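Transcriptional regulator, IclR family (Alicyclobacillus acidocaldarius subsp. acidocaldarius, PDB 5TJJ) probably binds DNA as a dimeric transcription factor of the IclR family, joining a helix-turn-helix domain to a GAF-like C-terminal domain. Local coordinates at residues Lys168-Thr176 and Ser196-Ile204; Ala208-Asn216 and Ala247-Tyr256. One frame throughout, in Å; residues are numbered along the deposited sequence.

Contact 1. Residues Lys168-Thr176 and Ser196-Ile204; sequences KAYTPNSIT and SHGELWPGI
Y170 and S174 draw up to L200 and E199 where two irregular backbones meet, the CA atoms of S174 and E199 4.5 Å apart. The 168-176 loop, coiled into a type I turn from T171 to S174, docks on the connection that follows edge strand 194-197 of the GAF-like domain. What joins them illustrates how loops without strand pairing can be tied: short side chains of one bind successive carbonyls of the other. T171 OG1, set between its backbone N and carbonyl carbon (chi1 73°), gives its proton to G198 O at 2.6 Å, in the carbonyl plane, while accepting from N173 N in an ST turn. S174 OG meets a lone pair of E199 O at 2.9 Å. N173 ND2 reaches H197 O at 3.2 Å, tilted out of that carbonyl's plane and bent to 145° at the hydrogen. G198 has positive phi, and a CB here would probably lie too close to N173 ND2. L200 CD2 lies obliquely against the Y170 ring, beside which the leucine runs in the same direction. The E199 carboxylate passes I175 to a salt bridge with R148 of helix 144-151; its OE1 comes 3.6 Å from I175 CG1.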
# COMPACT_ATOMS: atom_id res chain seq x y z
N LYS A 168 34.33 4.40 18.72
CA LYS A 168 35.29 5.43 18.31
C LYS A 168 34.90 6.77 18.90
O LYS A 168 33.75 7.21 18.76
CB LYS A 168 35.34 5.52 16.79
CG LYS A 168 36.61 6.18 16.27
CD LYS A 168 36.30 7.16 15.16
CE LYS A 168 37.59 7.68 14.54
NZ LYS A 168 37.28 8.79 13.59
N ALA A 169 35.86 7.42 19.56
CA ALA A 169 35.62 8.68 20.28
C ALA A 169 35.74 9.90 19.35
O ALA A 169 36.85 10.37 19.09
CB ALA A 169 36.61 8.80 21.44
N TYR A 170 34.60 10.42 18.88
CA TYR A 170 34.61 11.63 18.01
C TYR A 170 34.88 12.92 18.77
O TYR A 170 35.52 13.82 18.25
CB TYR A 170 33.32 11.76 17.23
CG TYR A 170 33.13 10.67 16.21
CD1 TYR A 170 33.74 10.75 14.96
CD2 TYR A 170 32.35 9.54 16.50
CE1 TYR A 170 33.57 9.74 14.02
CE2 TYR A 170 32.17 8.53 15.58
CZ TYR A 170 32.78 8.62 14.35
OH TYR A 170 32.59 7.60 13.45
N THR A 171 34.38 13.01 20.00
CA THR A 171 34.54 14.23 20.80
C THR A 171 34.87 13.84 22.24
O THR A 171 34.90 12.65 22.54
CB THR A 171 33.25 15.08 20.80
OG1 THR A 171 32.26 14.43 21.62
CG2 THR A 171 32.68 15.27 19.38
N PRO A 172 35.11 14.82 23.12
CA PRO A 172 35.23 14.52 24.57
C PRO A 172 33.96 14.02 25.27
O PRO A 172 34.06 13.51 26.40
CB PRO A 172 35.65 15.87 25.17
CG PRO A 172 36.35 16.57 24.06
CD PRO A 172 35.59 16.19 22.83
N ASN A 173 32.79 14.19 24.64
CA ASN A 173 31.52 13.72 25.19
C ASN A 173 31.06 12.41 24.60
O ASN A 173 30.01 11.92 24.99
CB ASN A 173 30.40 14.73 24.93
CG ASN A 173 30.75 16.13 25.39
OD1 ASN A 173 31.65 16.33 26.17
ND2 ASN A 173 30.00 17.12 24.89
N SER A 174 31.79 11.86 23.63
CA SER A 174 31.52 10.52 23.12
C SER A 174 31.52 9.48 24.24
O SER A 174 32.31 9.56 25.19
CB SER A 174 32.53 10.09 22.05
OG SER A 174 32.17 10.59 20.79
N ILE A 175 30.61 8.53 24.12
CA ILE A 175 30.49 7.45 25.07
C ILE A 175 31.35 6.36 24.48
O ILE A 175 31.08 5.86 23.38
CB ILE A 175 29.04 6.94 25.24
CG1 ILE A 175 28.02 8.09 25.37
CG2 ILE A 175 28.98 6.02 26.45
CD1 ILE A 175 28.36 9.17 26.39
N THR A 176 32.43 6.07 25.19
CA THR A 176 33.31 4.94 24.93
C THR A 176 33.40 3.92 26.08
O THR A 176 33.98 2.86 25.90
CB THR A 176 34.73 5.47 24.64
OG1 THR A 176 35.16 6.33 25.72
CG2 THR A 176 34.72 6.27 23.35
N SER A 196 21.47 12.75 22.81
CA SER A 196 22.91 12.86 22.83
C SER A 196 23.27 14.33 22.81
O SER A 196 22.57 15.12 22.17
CB SER A 196 23.53 12.13 21.64
OG SER A 196 23.23 12.74 20.40
N HIS A 197 24.33 14.69 23.53
CA HIS A 197 24.82 16.07 23.63
C HIS A 197 26.28 16.13 23.21
O HIS A 197 27.19 15.84 23.98
CB HIS A 197 24.68 16.62 25.07
CG HIS A 197 23.27 16.70 25.56
ND1 HIS A 197 22.31 17.48 24.95
CD2 HIS A 197 22.66 16.11 26.62
CE1 HIS A 197 21.17 17.35 25.61
NE2 HIS A 197 21.36 16.53 26.62
N GLY A 198 26.50 16.50 21.97
CA GLY A 198 27.83 16.66 21.45
C GLY A 198 28.60 15.38 21.30
O GLY A 198 29.81 15.39 21.45
N GLU A 199 27.93 14.29 20.95
CA GLU A 199 28.59 12.99 20.81
C GLU A 199 29.24 12.81 19.45
O GLU A 199 30.29 12.20 19.36
CB GLU A 199 27.65 11.84 21.15
CG GLU A 199 27.39 11.74 22.65
CD GLU A 199 26.36 10.67 23.03
OE1 GLU A 199 26.42 9.53 22.49
OE2 GLU A 199 25.48 10.96 23.88
N LEU A 200 28.65 13.36 18.39
CA LEU A 200 29.35 13.45 17.09
C LEU A 200 29.89 14.83 16.76
O LEU A 200 30.96 14.93 16.19
CB LEU A 200 28.45 13.03 15.94
CG LEU A 200 28.11 11.55 15.85
CD1 LEU A 200 27.26 11.36 14.60
CD2 LEU A 200 29.33 10.64 15.84
N TRP A 201 29.14 15.89 17.06
CA TRP A 201 29.54 17.25 16.69
C TRP A 201 29.56 18.13 17.92
O TRP A 201 28.56 18.23 18.60
CB TRP A 201 28.54 17.82 15.70
CG TRP A 201 28.48 17.10 14.42
CD1 TRP A 201 29.45 17.05 13.49
CD2 TRP A 201 27.38 16.36 13.90
NE1 TRP A 201 29.05 16.30 12.43
CE2 TRP A 201 27.77 15.87 12.65
CE3 TRP A 201 26.10 16.05 14.38
CZ2 TRP A 201 26.92 15.11 11.84
CZ3 TRP A 201 25.25 15.27 13.58
CH2 TRP A 201 25.67 14.82 12.32
N PRO A 202 30.70 18.78 18.20
CA PRO A 202 30.66 19.70 19.34
C PRO A 202 29.56 20.75 19.13
O PRO A 202 29.38 21.21 18.01
CB PRO A 202 32.03 20.35 19.32
CG PRO A 202 32.87 19.52 18.42
CD PRO A 202 31.94 18.88 17.44
N GLY A 203 28.79 21.02 20.18
CA GLY A 203 27.71 22.01 20.15
C GLY A 203 26.34 21.55 19.69
O GLY A 203 25.37 22.30 19.83
N ILE A 204 26.23 20.32 19.18
CA ILE A 204 25.00 19.83 18.57
C ILE A 204 24.35 18.73 19.42
O ILE A 204 25.00 17.75 19.78
CB ILE A 204 25.28 19.28 17.17
CG1 ILE A 204 25.91 20.36 16.30
CG2 ILE A 204 24.01 18.70 16.53
CD1 ILE A 204 24.99 21.50 15.98

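Contact 2. Residues Ala208-Asn216 and Ala247-Tyr256; sequences AVPVFNQQN and AAKVSAWSGY
With OG anti to its own carbonyl carbon (chi1 -61°), S251 brings this hydroxyl to the F212 N-H, 2.9 Å from F212 N, while Y256, its CG anti to the backbone N (chi1 -177°), sets its ring against F212. The frame is a helix lying along a strand of the GAF-like domain's antiparallel sheet: 208-212 and 247-253 run nearly parallel, 20° apart, their axes 6.8 Å from each other at closest. S251 OG works both ways, donating to A247 O at 2.7 Å from the face of that carbonyl remote from S251 N. Were S251 an alanine, with no OG, the F212 N-H would probably lose its acceptor on the helix and the strand its side-chain hydrogen bond to it. Around the serine the packing is apolar: A247 CB sits 3.5 Å from V209 CG1, and V211 CG1 rests against V250 CG1. The F212 ring also meets Y153 edge-to-face. A Schellman motif ends the helix, with Y256 N bonded to S251 O and G255 at positive phi as its C-prime residue. Past that end, F212 CB makes a CH-pi contact over one face of the Y256 ring, 3.8 Å from its centroid. N216 crosses the same ring at about a right angle, setting OD1 near the ring plane, 3.0 Å from Y256 CE1.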
# COMPACT_ATOMS: atom_id res chain seq x y z
N ALA A 208 16.09 11.36 19.29
CA ALA A 208 15.79 10.38 18.29
C ALA A 208 14.78 9.35 18.78
O ALA A 208 14.72 9.01 19.95
CB ALA A 208 17.06 9.68 17.90
N VAL A 209 14.02 8.82 17.85
CA VAL A 209 12.99 7.86 18.15
C VAL A 209 12.98 6.84 17.03
O VAL A 209 13.12 7.22 15.87
CB VAL A 209 11.62 8.55 18.26
CG1 VAL A 209 10.48 7.53 18.42
CG2 VAL A 209 11.63 9.47 19.44
N PRO A 210 12.81 5.57 17.38
CA PRO A 210 12.80 4.51 16.37
C PRO A 210 11.48 4.41 15.60
O PRO A 210 10.44 4.75 16.16
CB PRO A 210 13.02 3.25 17.19
CG PRO A 210 12.45 3.57 18.53
CD PRO A 210 12.78 5.02 18.74
N VAL A 211 11.55 3.96 14.33
CA VAL A 211 10.34 3.58 13.56
C VAL A 211 10.39 2.07 13.38
O VAL A 211 11.39 1.55 12.88
CB VAL A 211 10.29 4.28 12.18
CG1 VAL A 211 9.13 3.81 11.32
CG2 VAL A 211 10.22 5.77 12.36
N PHE A 212 9.33 1.37 13.78
CA PHE A 212 9.28 -0.08 13.64
C PHE A 212 8.53 -0.48 12.37
O PHE A 212 7.65 0.24 11.93
CB PHE A 212 8.60 -0.72 14.84
CG PHE A 212 9.20 -0.31 16.15
CD1 PHE A 212 10.34 -0.96 16.64
CD2 PHE A 212 8.63 0.72 16.91
CE1 PHE A 212 10.90 -0.58 17.85
CE2 PHE A 212 9.20 1.10 18.13
CZ PHE A 212 10.34 0.46 18.59
N ASN A 213 8.87 -1.62 11.81
CA ASN A 213 8.19 -2.14 10.61
C ASN A 213 7.38 -3.39 10.95
O ASN A 213 7.16 -3.69 12.14
CB ASN A 213 9.20 -2.37 9.48
CG ASN A 213 10.13 -3.53 9.75
OD1 ASN A 213 9.90 -4.36 10.63
ND2 ASN A 213 11.19 -3.57 9.01
N GLN A 214 6.93 -4.11 9.93
CA GLN A 214 6.02 -5.24 10.17
C GLN A 214 6.68 -6.46 10.85
O GLN A 214 5.98 -7.24 11.45
CB GLN A 214 5.21 -5.61 8.92
CG GLN A 214 5.89 -6.45 7.86
CD GLN A 214 6.63 -5.61 6.85
OE1 GLN A 214 7.35 -4.66 7.22
NE2 GLN A 214 6.46 -5.95 5.56
N GLN A 215 8.00 -6.60 10.81
CA GLN A 215 8.68 -7.61 11.63
C GLN A 215 9.16 -7.05 12.96
O GLN A 215 10.00 -7.66 13.62
CB GLN A 215 9.86 -8.23 10.89
CG GLN A 215 9.50 -8.81 9.52
CD GLN A 215 9.81 -7.89 8.35
OE1 GLN A 215 10.20 -6.73 8.52
NE2 GLN A 215 9.63 -8.41 7.13
N ASN A 216 8.65 -5.89 13.36
CA ASN A 216 9.04 -5.19 14.57
C ASN A 216 10.52 -4.86 14.66
O ASN A 216 11.05 -4.75 15.75
CB ASN A 216 8.61 -6.00 15.80
CG ASN A 216 7.17 -6.46 15.71
OD1 ASN A 216 6.27 -5.68 15.92
ND2 ASN A 216 6.96 -7.73 15.37
N ALA A 247 6.62 9.11 14.85
CA ALA A 247 7.20 7.77 14.65
C ALA A 247 6.13 6.66 14.75
O ALA A 247 6.18 5.67 14.03
CB ALA A 247 8.34 7.53 15.63
N ALA A 248 5.15 6.87 15.62
CA ALA A 248 3.99 6.01 15.71
C ALA A 248 3.27 5.94 14.37
O ALA A 248 2.91 4.85 13.93
CB ALA A 248 3.03 6.50 16.80
N LYS A 249 3.06 7.09 13.72
CA LYS A 249 2.39 7.11 12.40
C LYS A 249 3.17 6.39 11.30
O LYS A 249 2.66 5.51 10.64
CB LYS A 249 2.08 8.53 11.96
CG LYS A 249 1.02 9.21 12.82
CD LYS A 249 0.90 10.67 12.46
CE LYS A 249 -0.10 11.37 13.38
NZ LYS A 249 -0.71 12.57 12.75
N VAL A 250 4.44 6.76 11.15
CA VAL A 250 5.34 6.14 10.19
C VAL A 250 5.55 4.64 10.45
O VAL A 250 5.66 3.88 9.50
CB VAL A 250 6.71 6.86 10.13
CG1 VAL A 250 7.61 6.29 9.03
CG2 VAL A 250 6.53 8.35 9.87
N SER A 251 5.61 4.23 11.73
CA SER A 251 5.58 2.81 12.10
C SER A 251 4.33 2.14 11.58
O SER A 251 4.44 1.14 10.90
CB SER A 251 5.73 2.58 13.61
OG SER A 251 6.98 3.09 14.05
N ALA A 252 3.16 2.70 11.84
CA ALA A 252 1.94 2.15 11.21
C ALA A 252 2.05 2.07 9.65
O ALA A 252 1.65 1.07 9.04
CB ALA A 252 0.68 2.91 11.64
N TRP A 253 2.65 3.09 9.01
CA TRP A 253 2.79 3.08 7.53
C TRP A 253 3.85 2.09 7.01
O TRP A 253 3.83 1.68 5.84
CB TRP A 253 3.08 4.48 7.00
CG TRP A 253 2.13 5.52 7.53
CD1 TRP A 253 0.87 5.33 8.01
CD2 TRP A 253 2.39 6.91 7.61
NE1 TRP A 253 0.33 6.52 8.40
CE2 TRP A 253 1.25 7.50 8.17
CE3 TRP A 253 3.48 7.71 7.28
CZ2 TRP A 253 1.16 8.89 8.38
CZ3 TRP A 253 3.39 9.09 7.50
CH2 TRP A 253 2.23 9.65 8.04
N SER A 254 4.76 1.68 7.89
CA SER A 254 5.74 0.67 7.56
C SER A 254 5.19 -0.71 7.91
O SER A 254 5.96 -1.65 7.90
CB SER A 254 7.03 0.89 8.35
OG SER A 254 7.46 2.22 8.29
N GLY A 255 3.90 -0.82 8.24
CA GLY A 255 3.28 -2.11 8.57
C GLY A 255 3.38 -2.59 10.01
O GLY A 255 2.96 -3.70 10.30
N TYR A 256 3.93 -1.80 10.92
CA TYR A 256 3.94 -2.17 12.36
C TYR A 256 2.54 -2.23 12.92
O TYR A 256 1.72 -1.44 12.54
CB TYR A 256 4.70 -1.12 13.16
CG TYR A 256 4.87 -1.39 14.63
CD1 TYR A 256 5.54 -2.52 15.09
CD2 TYR A 256 4.38 -0.48 15.57
CE1 TYR A 256 5.71 -2.76 16.46
CE2 TYR A 256 4.56 -0.70 16.95
CZ TYR A 256 5.24 -1.84 17.38
OH TYR A 256 5.42 -2.08 18.73

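In the fold
The two contacts follow one another along the chain, and both reach one antiparallel sheet, in which strands 194-197 and 204-212 are neighbours. Their centres are nevertheless 27 Å apart. Contact 1 is a surface contact at the edge strand, its centre about 25 Å from that of the chain, and joins loop to loop; contact 2 is partly buried, its centre about 3 Å from the chain's, and sets helix 233-253 against the sheet. The chemistry follows: hydroxyls and an amide bonded to backbone carbonyls in the first; in the second, alanine and valine contacts and the F212-Y256 pair beside the S251 hydroxyl, which accepts a backbone N-H. Contact 2 alone meets the second subunit, Q214 packing on its R79.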